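Local coordinates for protein PHB depolymerase (PDB 2D81) that probably hydrolyses the ester bonds of polyhydroxybutyrate, as a fungal depolymerase with an alpha/beta hydrolase fold, and here holds a 3-hydroxybutyrate trimer ester, at residues G289-N294 and G300-A305; K75-N80 and A295-G300; T183-V188 and W250-N255; N161-G166 and N177-G182; T102-N107 and A133-P138. All blocks are in the same frame, centred on the assembly; numbering follows the deposited sequence.

Interaction 1: G289-N294 and G300-A305. With RB3 ((1R)-3-{[(1R)-3-methoxy-1-methyl-3-oxopropyl]oxy}-1-methyl-3-oxopropyl (3R)-3-hydroxybutanoate), chain C.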
# COMPACT_ATOMS: atom_id res chain seq x y z
N GLY A 289 12.11 -9.52 -4.58
CA GLY A 289 12.69 -10.72 -4.00
C GLY A 289 13.94 -10.50 -3.17
O GLY A 289 14.72 -11.43 -2.97
N TRP A 290 14.14 -9.28 -2.67
CA TRP A 290 15.27 -9.00 -1.78
C TRP A 290 15.32 -9.99 -0.61
O TRP A 290 16.38 -10.53 -0.29
CB TRP A 290 15.18 -7.59 -1.20
CG TRP A 290 15.59 -6.49 -2.13
CD1 TRP A 290 16.80 -6.35 -2.75
CD2 TRP A 290 14.81 -5.35 -2.48
NE1 TRP A 290 16.82 -5.17 -3.48
CE2 TRP A 290 15.61 -4.54 -3.33
CE3 TRP A 290 13.52 -4.92 -2.17
CZ2 TRP A 290 15.15 -3.33 -3.86
CZ3 TRP A 290 13.06 -3.72 -2.70
CH2 TRP A 290 13.88 -2.94 -3.54
N TYR A 291 14.18 -10.21 0.02
CA TYR A 291 14.16 -10.90 1.30
C TYR A 291 13.52 -12.28 1.23
O TYR A 291 13.01 -12.79 2.22
CB TYR A 291 13.44 -10.02 2.33
CG TYR A 291 14.05 -8.64 2.41
CD1 TYR A 291 13.37 -7.51 1.94
CD2 TYR A 291 15.35 -8.47 2.88
CE1 TYR A 291 13.98 -6.26 1.94
CE2 TYR A 291 15.97 -7.22 2.88
CZ TYR A 291 15.27 -6.12 2.41
OH TYR A 291 15.89 -4.89 2.40
N GLY A 292 13.55 -12.88 0.05
CA GLY A 292 13.08 -14.25 -0.09
C GLY A 292 12.35 -14.48 -1.40
O GLY A 292 11.83 -13.54 -2.01
N SER A 293 12.31 -15.73 -1.83
CA SER A 293 11.66 -16.10 -3.08
C SER A 293 10.14 -15.99 -2.99
O SER A 293 9.46 -15.92 -4.01
CB SER A 293 12.04 -17.53 -3.46
OG SER A 293 11.75 -18.43 -2.41
N ASN A 294 9.60 -15.96 -1.77
CA ASN A 294 8.15 -15.88 -1.57
C ASN A 294 7.68 -14.48 -1.18
O ASN A 294 6.65 -14.34 -0.51
CB ASN A 294 7.72 -16.87 -0.49
CG ASN A 294 8.60 -16.83 0.73
OD1 ASN A 294 9.00 -15.75 1.18
ND2 ASN A 294 8.92 -17.99 1.28
N GLY A 300 5.74 -14.47 2.81
CA GLY A 300 6.72 -13.45 2.50
C GLY A 300 6.99 -12.65 3.76
O GLY A 300 6.05 -12.23 4.43
N VAL A 301 8.26 -12.46 4.10
CA VAL A 301 8.59 -11.98 5.43
C VAL A 301 7.98 -10.62 5.73
O VAL A 301 7.48 -10.39 6.83
CB VAL A 301 10.13 -11.93 5.68
CG1 VAL A 301 10.70 -13.35 5.66
CG2 VAL A 301 10.81 -11.07 4.62
N GLN A 302 8.01 -9.70 4.77
CA GLN A 302 7.42 -8.39 5.01
C GLN A 302 5.90 -8.43 5.03
O GLN A 302 5.27 -7.82 5.90
CB GLN A 302 7.90 -7.37 3.97
CG GLN A 302 9.42 -7.22 3.90
CD GLN A 302 9.85 -5.99 3.14
OE1 GLN A 302 9.19 -5.56 2.20
NE2 GLN A 302 10.98 -5.41 3.55
N MET A 303 5.29 -9.15 4.10
CA MET A 303 3.83 -9.28 4.11
C MET A 303 3.35 -9.94 5.40
O MET A 303 2.34 -9.54 5.97
CB MET A 303 3.33 -10.07 2.90
CG MET A 303 3.45 -9.34 1.58
SD MET A 303 2.23 -9.89 0.36
CE MET A 303 2.73 -11.59 0.13
N ALA A 304 4.08 -10.95 5.86
CA ALA A 304 3.71 -11.65 7.08
C ALA A 304 3.76 -10.72 8.29
O ALA A 304 2.93 -10.82 9.20
CB ALA A 304 4.64 -12.85 7.30
N ALA A 305 4.73 -9.82 8.30
CA ALA A 305 4.87 -8.84 9.38
C ALA A 305 3.69 -7.87 9.38
O ALA A 305 3.10 -7.61 10.42
CB ALA A 305 6.18 -8.07 9.23
O1M RB3 C . 11.52 4.89 -8.42
C1A RB3 C . 10.93 4.29 -7.49
O1A RB3 C . 11.22 4.34 -6.28
C2A RB3 C . 9.72 3.43 -7.88
C3A RB3 C . 9.90 1.98 -7.42
C4A RB3 C . 8.68 1.18 -7.87
O3A RB3 C . 11.08 1.44 -8.03
C1B RB3 C . 11.77 0.61 -7.19
O1B RB3 C . 11.20 0.06 -6.25
C2B RB3 C . 13.26 0.39 -7.45
C3B RB3 C . 13.83 -0.82 -6.71
C4B RB3 C . 13.19 -2.13 -7.19
O3B RB3 C . 15.24 -0.90 -6.95
C1C RB3 C . 15.96 -0.13 -6.10
O1C RB3 C . 15.51 0.95 -5.70
C2C RB3 C . 17.35 -0.60 -5.65
C3C RB3 C . 18.43 0.40 -6.06
C4C RB3 C . 19.81 -0.11 -5.63
O3C RB3 C . 18.39 0.60 -7.47
O HOH W 1 10.12 -13.32 1.59

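Interaction 2: K75-N80 and A295-G300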
# COMPACT_ATOMS: atom_id res chain seq x y z
N LYS A 75 -3.39 -17.90 -11.01
CA LYS A 75 -4.29 -19.03 -11.18
C LYS A 75 -3.72 -20.29 -10.53
O LYS A 75 -4.44 -21.01 -9.84
CB LYS A 75 -4.54 -19.29 -12.67
CG LYS A 75 -5.32 -18.19 -13.35
CD LYS A 75 -5.55 -18.48 -14.82
CE LYS A 75 -6.27 -17.34 -15.51
NZ LYS A 75 -6.42 -17.59 -16.97
N SER A 76 -2.43 -20.53 -10.74
CA SER A 76 -1.80 -21.75 -10.26
C SER A 76 -1.69 -21.79 -8.74
O SER A 76 -1.87 -22.84 -8.13
CB SER A 76 -0.42 -21.90 -10.89
OG SER A 76 -0.51 -21.96 -12.30
N TRP A 77 -1.39 -20.64 -8.13
CA TRP A 77 -1.15 -20.59 -6.69
C TRP A 77 -2.43 -20.43 -5.87
O TRP A 77 -2.40 -20.53 -4.65
CB TRP A 77 -0.20 -19.43 -6.34
CG TRP A 77 1.13 -19.51 -7.03
CD1 TRP A 77 1.75 -20.63 -7.52
CD2 TRP A 77 2.04 -18.42 -7.26
NE1 TRP A 77 2.97 -20.30 -8.05
CE2 TRP A 77 3.18 -18.95 -7.90
CE3 TRP A 77 2.00 -17.05 -6.99
CZ2 TRP A 77 4.27 -18.16 -8.28
CZ3 TRP A 77 3.09 -16.26 -7.36
CH2 TRP A 77 4.20 -16.82 -8.00
N SER A 78 -3.55 -20.19 -6.55
CA SER A 78 -4.80 -19.90 -5.86
C SER A 78 -5.17 -20.99 -4.85
O SER A 78 -5.31 -22.16 -5.21
CB SER A 78 -5.94 -19.74 -6.87
OG SER A 78 -7.17 -19.47 -6.21
N GLY A 79 -5.32 -20.60 -3.59
CA GLY A 79 -5.72 -21.55 -2.57
C GLY A 79 -4.56 -22.22 -1.86
O GLY A 79 -4.76 -22.96 -0.89
N ASN A 80 -3.35 -21.98 -2.35
CA ASN A 80 -2.15 -22.52 -1.72
C ASN A 80 -1.16 -21.42 -1.35
O ASN A 80 -1.15 -20.97 -0.21
CB ASN A 80 -1.49 -23.55 -2.64
CG ASN A 80 -2.25 -24.86 -2.69
OD1 ASN A 80 -2.44 -25.51 -1.66
ND2 ASN A 80 -2.70 -25.25 -3.87
N ALA A 295 8.41 -13.46 -1.59
CA ALA A 295 8.10 -12.08 -1.23
C ALA A 295 6.64 -11.69 -1.47
O ALA A 295 6.07 -10.91 -0.70
CB ALA A 295 9.02 -11.11 -1.97
N ASP A 296 6.04 -12.21 -2.53
CA ASP A 296 4.66 -11.86 -2.86
C ASP A 296 3.66 -12.99 -2.63
O ASP A 296 2.54 -12.96 -3.14
CB ASP A 296 4.57 -11.35 -4.31
CG ASP A 296 4.87 -12.43 -5.35
OD1 ASP A 296 5.42 -13.50 -5.00
OD2 ASP A 296 4.58 -12.19 -6.54
N GLN A 297 4.06 -13.97 -1.82
CA GLN A 297 3.19 -15.09 -1.48
C GLN A 297 2.97 -15.13 0.03
O GLN A 297 3.66 -14.45 0.79
CB GLN A 297 3.82 -16.40 -1.96
CG GLN A 297 4.10 -16.43 -3.46
CD GLN A 297 4.95 -17.62 -3.87
OE1 GLN A 297 6.00 -17.87 -3.29
NE2 GLN A 297 4.51 -18.34 -4.89
N ILE A 298 2.01 -15.93 0.47
CA ILE A 298 1.80 -16.14 1.89
C ILE A 298 3.13 -16.54 2.52
O ILE A 298 3.84 -17.40 2.00
CB ILE A 298 0.73 -17.24 2.13
CG1 ILE A 298 -0.62 -16.77 1.60
CG2 ILE A 298 0.63 -17.56 3.63
CD1 ILE A 298 -1.68 -17.87 1.47
N GLY A 299 3.49 -15.89 3.63
CA GLY A 299 4.77 -16.18 4.26
C GLY A 299 5.92 -15.27 3.86
O GLY A 299 6.97 -15.29 4.50
N GLY A 300 5.74 -14.47 2.81
CA GLY A 300 6.72 -13.45 2.50
C GLY A 300 6.99 -12.65 3.76
O GLY A 300 6.05 -12.23 4.43

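Interaction 3: T183-V188 and W250-N255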
# COMPACT_ATOMS: atom_id res chain seq x y z
N THR A 183 -7.98 20.59 12.94
CA THR A 183 -7.23 19.83 13.93
C THR A 183 -7.79 18.41 14.08
O THR A 183 -8.98 18.22 14.31
CB THR A 183 -7.28 20.52 15.31
OG1 THR A 183 -6.70 21.83 15.21
CG2 THR A 183 -6.52 19.71 16.34
N LEU A 184 -6.91 17.42 13.94
CA LEU A 184 -7.32 16.03 14.04
C LEU A 184 -7.67 15.68 15.48
O LEU A 184 -7.05 16.19 16.42
CB LEU A 184 -6.20 15.11 13.54
CG LEU A 184 -5.81 15.28 12.07
CD1 LEU A 184 -4.64 14.36 11.74
CD2 LEU A 184 -7.01 14.97 11.19
N SER A 185 -8.66 14.81 15.66
CA SER A 185 -9.15 14.47 16.99
C SER A 185 -8.24 13.49 17.71
O SER A 185 -8.25 13.39 18.94
CB SER A 185 -10.55 13.86 16.90
OG SER A 185 -10.50 12.53 16.40
N GLY A 186 -7.44 12.76 16.93
CA GLY A 186 -6.70 11.63 17.48
C GLY A 186 -5.20 11.82 17.55
O GLY A 186 -4.70 12.94 17.50
N SER A 187 -4.49 10.71 17.66
CA SER A 187 -3.05 10.73 17.84
C SER A 187 -2.37 9.76 16.88
O SER A 187 -2.97 8.77 16.46
CB SER A 187 -2.69 10.35 19.28
OG SER A 187 -3.32 11.22 20.21
N VAL A 188 -1.12 10.05 16.54
CA VAL A 188 -0.26 9.08 15.88
C VAL A 188 0.52 8.32 16.93
O VAL A 188 1.29 8.90 17.69
CB VAL A 188 0.73 9.77 14.92
CG1 VAL A 188 1.68 8.74 14.33
CG2 VAL A 188 -0.03 10.49 13.81
N TRP A 250 -9.47 11.84 6.41
CA TRP A 250 -10.66 11.03 6.17
C TRP A 250 -10.92 10.04 7.30
O TRP A 250 -12.07 9.84 7.71
CB TRP A 250 -10.53 10.29 4.83
CG TRP A 250 -10.65 11.20 3.65
CD1 TRP A 250 -9.64 11.81 2.97
CD2 TRP A 250 -11.87 11.66 3.06
NE1 TRP A 250 -10.16 12.63 1.98
CE2 TRP A 250 -11.52 12.55 2.02
CE3 TRP A 250 -13.23 11.41 3.31
CZ2 TRP A 250 -12.48 13.19 1.23
CZ3 TRP A 250 -14.19 12.05 2.52
CH2 TRP A 250 -13.80 12.93 1.49
N ALA A 251 -9.86 9.42 7.80
CA ALA A 251 -9.99 8.46 8.89
C ALA A 251 -10.66 9.12 10.09
O ALA A 251 -11.47 8.50 10.79
CB ALA A 251 -8.62 7.92 9.28
N ASP A 252 -10.31 10.38 10.34
CA ASP A 252 -10.66 11.03 11.60
C ASP A 252 -12.16 11.15 11.80
O ASP A 252 -12.64 11.18 12.94
CB ASP A 252 -10.04 12.43 11.66
CG ASP A 252 -9.95 12.95 13.08
OD1 ASP A 252 -10.31 14.12 13.33
OD2 ASP A 252 -9.50 12.19 13.95
N THR A 253 -12.91 11.22 10.71
CA THR A 253 -14.35 11.41 10.79
C THR A 253 -15.13 10.15 10.41
O THR A 253 -16.35 10.19 10.25
CB THR A 253 -14.81 12.57 9.88
OG1 THR A 253 -14.39 12.30 8.53
CG2 THR A 253 -14.20 13.88 10.35
N ASN A 254 -14.42 9.03 10.28
CA ASN A 254 -15.03 7.81 9.78
C ASN A 254 -14.64 6.56 10.56
O ASN A 254 -14.62 5.45 10.02
CB ASN A 254 -14.69 7.62 8.30
CG ASN A 254 -15.45 8.58 7.41
OD1 ASN A 254 -16.65 8.40 7.17
ND2 ASN A 254 -14.77 9.61 6.91
N ASN A 255 -14.34 6.74 11.84
CA ASN A 255 -14.05 5.62 12.73
C ASN A 255 -13.07 4.66 12.09
O ASN A 255 -13.28 3.45 12.07
CB ASN A 255 -15.34 4.86 13.07
CG ASN A 255 -16.36 5.73 13.76
OD1 ASN A 255 -16.06 6.42 14.73
ND2 ASN A 255 -17.60 5.70 13.27
O HOH W 2 -12.85 10.90 16.33

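Interaction 4: N161-G166 and N177-G182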
# COMPACT_ATOMS: atom_id res chain seq x y z
N ASN A 161 -3.70 18.75 -7.03
CA ASN A 161 -5.09 19.17 -7.17
C ASN A 161 -5.98 17.94 -7.30
O ASN A 161 -6.97 17.95 -8.04
CB ASN A 161 -5.25 20.09 -8.39
CG ASN A 161 -6.63 20.70 -8.49
OD1 ASN A 161 -7.16 21.23 -7.50
ND2 ASN A 161 -7.22 20.65 -9.67
N TYR A 162 -5.62 16.89 -6.59
CA TYR A 162 -6.40 15.66 -6.56
C TYR A 162 -6.19 14.95 -5.23
O TYR A 162 -5.07 14.60 -4.87
CB TYR A 162 -5.98 14.74 -7.71
CG TYR A 162 -6.70 13.41 -7.72
CD1 TYR A 162 -6.03 12.22 -7.41
CD2 TYR A 162 -8.05 13.33 -8.05
CE1 TYR A 162 -6.70 10.99 -7.44
CE2 TYR A 162 -8.73 12.11 -8.09
CZ TYR A 162 -8.04 10.94 -7.78
OH TYR A 162 -8.71 9.74 -7.83
N ASP A 163 -7.29 14.76 -4.51
CA ASP A 163 -7.26 14.11 -3.21
C ASP A 163 -7.21 12.60 -3.40
O ASP A 163 -8.24 11.93 -3.41
CB ASP A 163 -8.51 14.50 -2.42
CG ASP A 163 -8.53 13.92 -1.01
OD1 ASP A 163 -9.55 14.10 -0.31
OD2 ASP A 163 -7.53 13.29 -0.60
N GLY A 164 -6.00 12.07 -3.57
CA GLY A 164 -5.84 10.65 -3.83
C GLY A 164 -6.25 9.76 -2.67
O GLY A 164 -6.92 8.75 -2.87
N ALA A 165 -5.85 10.14 -1.46
CA ALA A 165 -6.19 9.36 -0.28
C ALA A 165 -7.70 9.25 -0.15
O ALA A 165 -8.24 8.17 0.09
CB ALA A 165 -5.60 10.01 0.97
N GLY A 166 -8.38 10.38 -0.32
CA GLY A 166 -9.83 10.40 -0.23
C GLY A 166 -10.49 9.57 -1.31
O GLY A 166 -11.45 8.84 -1.05
N ASN A 177 -18.03 10.00 5.60
CA ASN A 177 -18.31 11.35 6.07
C ASN A 177 -17.20 12.28 5.61
O ASN A 177 -16.06 11.86 5.41
CB ASN A 177 -18.41 11.37 7.59
CG ASN A 177 -19.46 10.42 8.13
OD1 ASN A 177 -20.58 10.37 7.62
ND2 ASN A 177 -19.11 9.67 9.17
N ALA A 178 -17.55 13.56 5.44
CA ALA A 178 -16.60 14.56 4.98
C ALA A 178 -15.32 14.53 5.82
O ALA A 178 -15.37 14.34 7.04
CB ALA A 178 -17.23 15.94 5.05
N ARG A 179 -14.18 14.71 5.17
CA ARG A 179 -12.90 14.68 5.85
C ARG A 179 -12.78 15.86 6.81
O ARG A 179 -13.44 16.89 6.63
CB ARG A 179 -11.76 14.74 4.85
CG ARG A 179 -11.69 16.04 4.07
CD ARG A 179 -10.51 16.05 3.11
NE ARG A 179 -10.51 17.26 2.29
CZ ARG A 179 -9.58 17.54 1.38
NH1 ARG A 179 -8.58 16.70 1.16
NH2 ARG A 179 -9.67 18.66 0.68
N ASN A 180 -11.94 15.70 7.82
CA ASN A 180 -11.62 16.77 8.76
C ASN A 180 -10.48 17.62 8.20
O ASN A 180 -9.37 17.13 8.05
CB ASN A 180 -11.21 16.18 10.11
CG ASN A 180 -10.85 17.24 11.12
OD1 ASN A 180 -10.92 18.44 10.84
ND2 ASN A 180 -10.46 16.81 12.32
N THR A 181 -10.76 18.88 7.91
CA THR A 181 -9.77 19.77 7.31
C THR A 181 -9.06 20.62 8.36
O THR A 181 -8.27 21.50 8.02
CB THR A 181 -10.41 20.70 6.26
OG1 THR A 181 -11.44 21.48 6.87
CG2 THR A 181 -11.00 19.89 5.12
N GLY A 182 -9.36 20.36 9.63
CA GLY A 182 -8.75 21.12 10.70
C GLY A 182 -7.96 20.24 11.65
O GLY A 182 -7.33 19.26 11.23
O HOH W 3 -7.19 14.12 2.14

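Interaction 5: T102-N107 and A133-P138. With RB3 ((1R)-3-{[(1R)-3-methoxy-1-methyl-3-oxopropyl]oxy}-1-methyl-3-oxopropyl (3R)-3-hydroxybutanoate), chain C.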
# COMPACT_ATOMS: atom_id res chain seq x y z
N THR A 102 6.98 8.73 -15.58
CA THR A 102 7.88 7.92 -16.39
C THR A 102 8.82 7.11 -15.52
O THR A 102 9.84 6.60 -15.99
CB THR A 102 8.71 8.80 -17.36
OG1 THR A 102 9.41 9.80 -16.62
CG2 THR A 102 7.80 9.46 -18.39
N THR A 103 8.47 6.99 -14.24
CA THR A 103 9.24 6.19 -13.30
C THR A 103 8.62 4.80 -13.18
O THR A 103 9.32 3.79 -13.25
CB THR A 103 9.26 6.84 -11.91
OG1 THR A 103 9.89 8.13 -12.01
CG2 THR A 103 10.02 5.97 -10.93
N VAL A 104 7.30 4.75 -13.00
CA VAL A 104 6.55 3.51 -13.17
C VAL A 104 5.67 3.65 -14.42
O VAL A 104 6.04 3.17 -15.48
CB VAL A 104 5.68 3.20 -11.93
CG1 VAL A 104 4.90 1.91 -12.15
CG2 VAL A 104 6.57 3.06 -10.70
N GLY A 105 4.54 4.34 -14.30
CA GLY A 105 3.89 4.87 -15.48
C GLY A 105 2.57 4.24 -15.90
O GLY A 105 2.25 3.12 -15.49
N PRO A 106 1.79 4.95 -16.73
CA PRO A 106 0.48 4.48 -17.22
C PRO A 106 0.55 3.10 -17.85
O PRO A 106 -0.35 2.28 -17.66
CB PRO A 106 0.09 5.56 -18.24
CG PRO A 106 0.74 6.78 -17.70
CD PRO A 106 2.10 6.29 -17.28
N ASN A 107 1.61 2.82 -18.60
CA ASN A 107 1.71 1.55 -19.31
C ASN A 107 1.89 0.39 -18.34
O ASN A 107 1.42 -0.72 -18.59
CB ASN A 107 2.87 1.60 -20.31
CG ASN A 107 2.62 2.56 -21.46
OD1 ASN A 107 3.56 3.10 -22.06
ND2 ASN A 107 1.35 2.78 -21.79
N ALA A 133 0.36 14.70 -13.83
CA ALA A 133 1.01 14.28 -12.59
C ALA A 133 2.17 13.33 -12.89
O ALA A 133 2.06 12.45 -13.75
CB ALA A 133 -0.00 13.61 -11.67
N VAL A 134 3.27 13.51 -12.17
CA VAL A 134 4.41 12.61 -12.32
C VAL A 134 4.39 11.55 -11.22
O VAL A 134 3.36 11.33 -10.57
CB VAL A 134 5.75 13.38 -12.24
CG1 VAL A 134 5.81 14.43 -13.34
CG2 VAL A 134 5.91 14.04 -10.87
N HIS A 135 5.52 10.88 -11.02
CA HIS A 135 5.63 9.90 -9.96
C HIS A 135 5.71 10.58 -8.59
O HIS A 135 6.77 11.03 -8.16
CB HIS A 135 6.87 9.04 -10.17
CG HIS A 135 6.86 7.78 -9.37
ND1 HIS A 135 6.01 6.73 -9.65
CD2 HIS A 135 7.57 7.40 -8.27
CE1 HIS A 135 6.19 5.77 -8.76
NE2 HIS A 135 7.13 6.15 -7.92
N THR A 136 4.57 10.65 -7.91
CA THR A 136 4.47 11.32 -6.63
C THR A 136 3.11 10.95 -6.04
O THR A 136 2.22 10.52 -6.78
CB THR A 136 4.55 12.86 -6.82
OG1 THR A 136 4.73 13.50 -5.55
CG2 THR A 136 3.27 13.38 -7.47
N PHE A 137 2.95 11.09 -4.73
CA PHE A 137 1.64 10.83 -4.12
C PHE A 137 0.74 12.04 -4.35
O PHE A 137 1.08 13.15 -3.96
CB PHE A 137 1.76 10.57 -2.62
CG PHE A 137 0.54 9.93 -2.03
CD1 PHE A 137 0.46 8.55 -1.87
CD2 PHE A 137 -0.58 10.70 -1.72
CE1 PHE A 137 -0.70 7.95 -1.40
CE2 PHE A 137 -1.75 10.11 -1.25
CZ PHE A 137 -1.80 8.73 -1.09
N PRO A 138 -0.44 11.83 -4.96
CA PRO A 138 -1.38 12.93 -5.23
C PRO A 138 -2.25 13.35 -4.05
O PRO A 138 -3.03 12.56 -3.53
CB PRO A 138 -2.21 12.38 -6.38
CG PRO A 138 -2.33 10.92 -6.01
CD PRO A 138 -0.92 10.57 -5.56
O1M RB3 C . 11.52 4.89 -8.42
C1A RB3 C . 10.93 4.29 -7.49
O1A RB3 C . 11.22 4.34 -6.28
C2A RB3 C . 9.72 3.43 -7.88
C3A RB3 C . 9.90 1.98 -7.42
C4A RB3 C . 8.68 1.18 -7.87
O3A RB3 C . 11.08 1.44 -8.03
C1B RB3 C . 11.77 0.61 -7.19
O1B RB3 C . 11.20 0.06 -6.25
C2B RB3 C . 13.26 0.39 -7.45
C3B RB3 C . 13.83 -0.82 -6.71
C4B RB3 C . 13.19 -2.13 -7.19
O3B RB3 C . 15.24 -0.90 -6.95
C1C RB3 C . 15.96 -0.13 -6.10
O1C RB3 C . 15.51 0.95 -5.70
C2C RB3 C . 17.35 -0.60 -5.65
C3C RB3 C . 18.43 0.40 -6.06
C4C RB3 C . 19.81 -0.11 -5.63
O3C RB3 C . 18.39 0.60 -7.47

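Interaction 1: G289-N294 and G300-A305
Tyr291 packs against the first turn of helix 301-314, where it meets Val301 and Gln302. This is the tight part of the contact. Tyr291 CB rests 3.6 Å from Val301 CG2. Further out, Gln302 NE2 comes obliquely to the ring and lies 3.5 Å from Tyr291 CE1, with the amide and ring planes 30° apart. The polar ends are held by others. Tyr291 OH bonds to Asp266 and Asn280, while the Gln302 amide bonds through OE1 to the backbone N of Asp286 and through NE2 to Asn200 O.

The other end is looser and bridged by one water. This water gives one proton to Tyr291 O and one, at 2.7 Å, to Asn294 OD1. It also accepts from Val301 N at 3.2 Å, so it serves an N-H at the start of the helix. The first torsion of Asn294 (chi1 46°) turns OD1 toward the water. Gly300, at the N-cap position, brings its CA to 3.1 Å from Asn294 O, and a CB there would clash with that oxygen.

Trp290 leaves the type I beta turn from Gly289 to Gly292 in another direction and reaches the bound trimer ester. Its CH2 lies 3.8 Å from RB3 C4B, and RB3 C1C lies in plane at the ring edge. NE1 makes a weak bond to Ser279 O. With an alanine here, the C4B methyl would probably lose its indole neighbour and a gap would open beside Leu278 and Cys284. The chemistry implies a division of labour: apolar packing, the Gln302 amide at the tyrosine ring and one water fix the turn to the helix, while the turn presents an indole to the bound trimer.

Interaction 2: K75-N80 and A295-G300
Two type II beta turns face each other here, Trp77 to Asn80 and Gln297 to Gly300. The first lies at the C-terminal side of helix 68-77, and the second leads into helix 301-314. Each is closed by a backbone bond, from Asn80 N to Trp77 O and from Gly300 N to Gln297 O. The two chains stand well apart, with Trp77 CA and Gln297 CA 8.7 Å from each other, so side chains bridge the space.

Gln297 reaches out with its chain extended beyond CG (chi2 169°) and sets its amide nitrogen over one indole face. NE2 is 3.1 Å above the plane of the Trp77 ring, over its centre. The amide stands steeply on the ring, the planes 63° apart. An alanine in place of Trp77 would probably leave the Gln297 amide without its aromatic floor and free to turn.

Asp296 OD1 only skirts the indole, and its main partner is Arg52 in a salt bridge. Arg52 also touches Trp77. Nearby, Ile298 is tied to Gln81 by the backbone. The solvent-side end of the contact is Ile298 CD1, 3.6 Å from Asn80 O.

Interaction 3: T183-V188 and W250-N255
The carboxylate of Asp252 grips Ser185 and so joins the lead-in to strand 187-192 with the turn after helix 247-251. The strand is at one edge of the large mixed sheet of this alpha/beta hydrolase fold. Asp252 lies within that turn, a type I beta turn from Ala251 to Asn254.

Hydrogen bonds carry the contact. Both Asp252 oxygens face Ser185 in a two-pronged grip. Ser185 N gives to Asp252 OD1 at 2.9 Å, and Ser185 OG gives to Asp252 OD2 at 2.7 Å. Each donor comes on the syn side, somewhat out of the carboxylate plane. The first torsion of the serine (chi1 74°) places OG between its backbone N and carbonyl carbon and brings it to OD2 while N reaches OD1. Outside the pair, Tyr209 OH bonds to OD2 and Asn180 ND2 to OD1. Each oxygen of this buried carboxylate thus has two partners, which would probably favour its charged form and fix its rotation.

Ser185 OG also receives. Gln212 N bonds to it, and a water donates to it at 2.9 Å. The same water makes a weak bond to Asp252 O.

Apolar packing is slight. Leu184 CD2 lies 4.0 Å from Asp252 CB, where it flanks the carboxylate stem. Leu184 also touches Tyr209.

The turn braces itself within its own segment. Asn254 ND2 gives an almost straight bond to Trp250 O, 2.8 Å long with an angle of 174° at the hydrogen, and the acceptor lies in the plane of the amide.

Interaction 4: N161-G166 and N177-G182
Arg179 reaches across to Asp163, and the two side chains run alongside each other with opposite headings. Arg179 NH1 is 3.1 Å from Asp163 OD1, a salt bridge. The carboxylate oxygen stands off the plane of the guanidinium, so the link is electrostatic and not a hydrogen bond. The carboxylate and guanidinium planes are 31° apart.

A water lies beside this pair. It sits in the guanidinium plane at the edge and accepts from Arg179 NH1 at 3.1 Å. It also stands 2.9 Å from Asp163 OD2 and can donate there, though other acceptors may compete for its protons. The arginine chain runs straight from CG to NE, after a first torsion of 65°. Its other terminal nitrogen, NH2, goes on to a salt bridge with Asp140.

Asp163 has further duties. OD1 receives the indole N-H of Trp250, whose side chain also touches Arg179. OD2 takes the backbone N-H of Gly166 at 3.0 Å, met from above the carboxylate plane. The carboxylate is thus held by an indole and a helix N-H, and the arginine charge would probably help to keep it ionised. In the partner loop, Asn180 OD1 accepts from Gly182 N in an Asx turn.

The arrangement is that of a helix N-cap: Asp163 caps helix 164-173, and an arginine from the loop beyond the same helix returns beside it, probably offsetting its charge.

Interaction 5: T102-N107 and A133-P138
This is a buried, mainly apolar contact beside the ligand pocket, where Thr103 and Val104 wall in the His135 ring. Both segments are loops running into regular elements: residues 102-107 enter helix 106-116, while residues 133-138 enter strand 137-139.

Thr103 works over one ring face. Its CG2 makes a CH-pi contact 4.0 Å from the centroid of the His135 ring, 14° off the normal. Thr103 CB sits 3.6 Å from His135 CG. The methyl is placed there because CG2 stands anti to the threonine N, with OG1 beside that N (chi1 -61°). Val104 CG2 comes obliquely, 3.4 Å from His135 CE1.

The far end of the ring turns to the trimer ester, with His135 NE2 3.8 Å from RB3 C2A. Thr103 CG2 also touches RB3, 3.1 Å from O1M. The histidine's polar partner lies just outside: ND1 bonds to Asp101 OD1. Asp101 OD2 takes the backbone N-H groups of Thr103 and Val104, so the same loop positions the aspartate and packs the ring.

His135 also touches Ala19, apparently the engineered alanine in place of the nucleophilic serine. The Asp101-His135-Ala19 arrangement is consistent with the Ser-His-Asp catalytic triad of alpha/beta hydrolases.

Interaction 5 is buried and interaction 1 partly so, and both touch the bound trimer: one through a histidine and threonine, the other through an indole. Their nearest atoms are about 12 Å apart. Interactions 2, 3 and 4 are surface contacts. Interactions 1 and 2 share Gly300 and hold the approach to helix 301-314, where Met303 packs on the backbone of 295-297. Interactions 3 and 4 adjoin across the chain's centre from these, through probable hydrogen bonds of Asn254 with Asn177 and Thr253 with Ala178. One uses a hydrogen-bonded carboxylate, the other an arginine salt bridge. A probable bond from Gly164 N to Pro138 O links interactions 4 and 5.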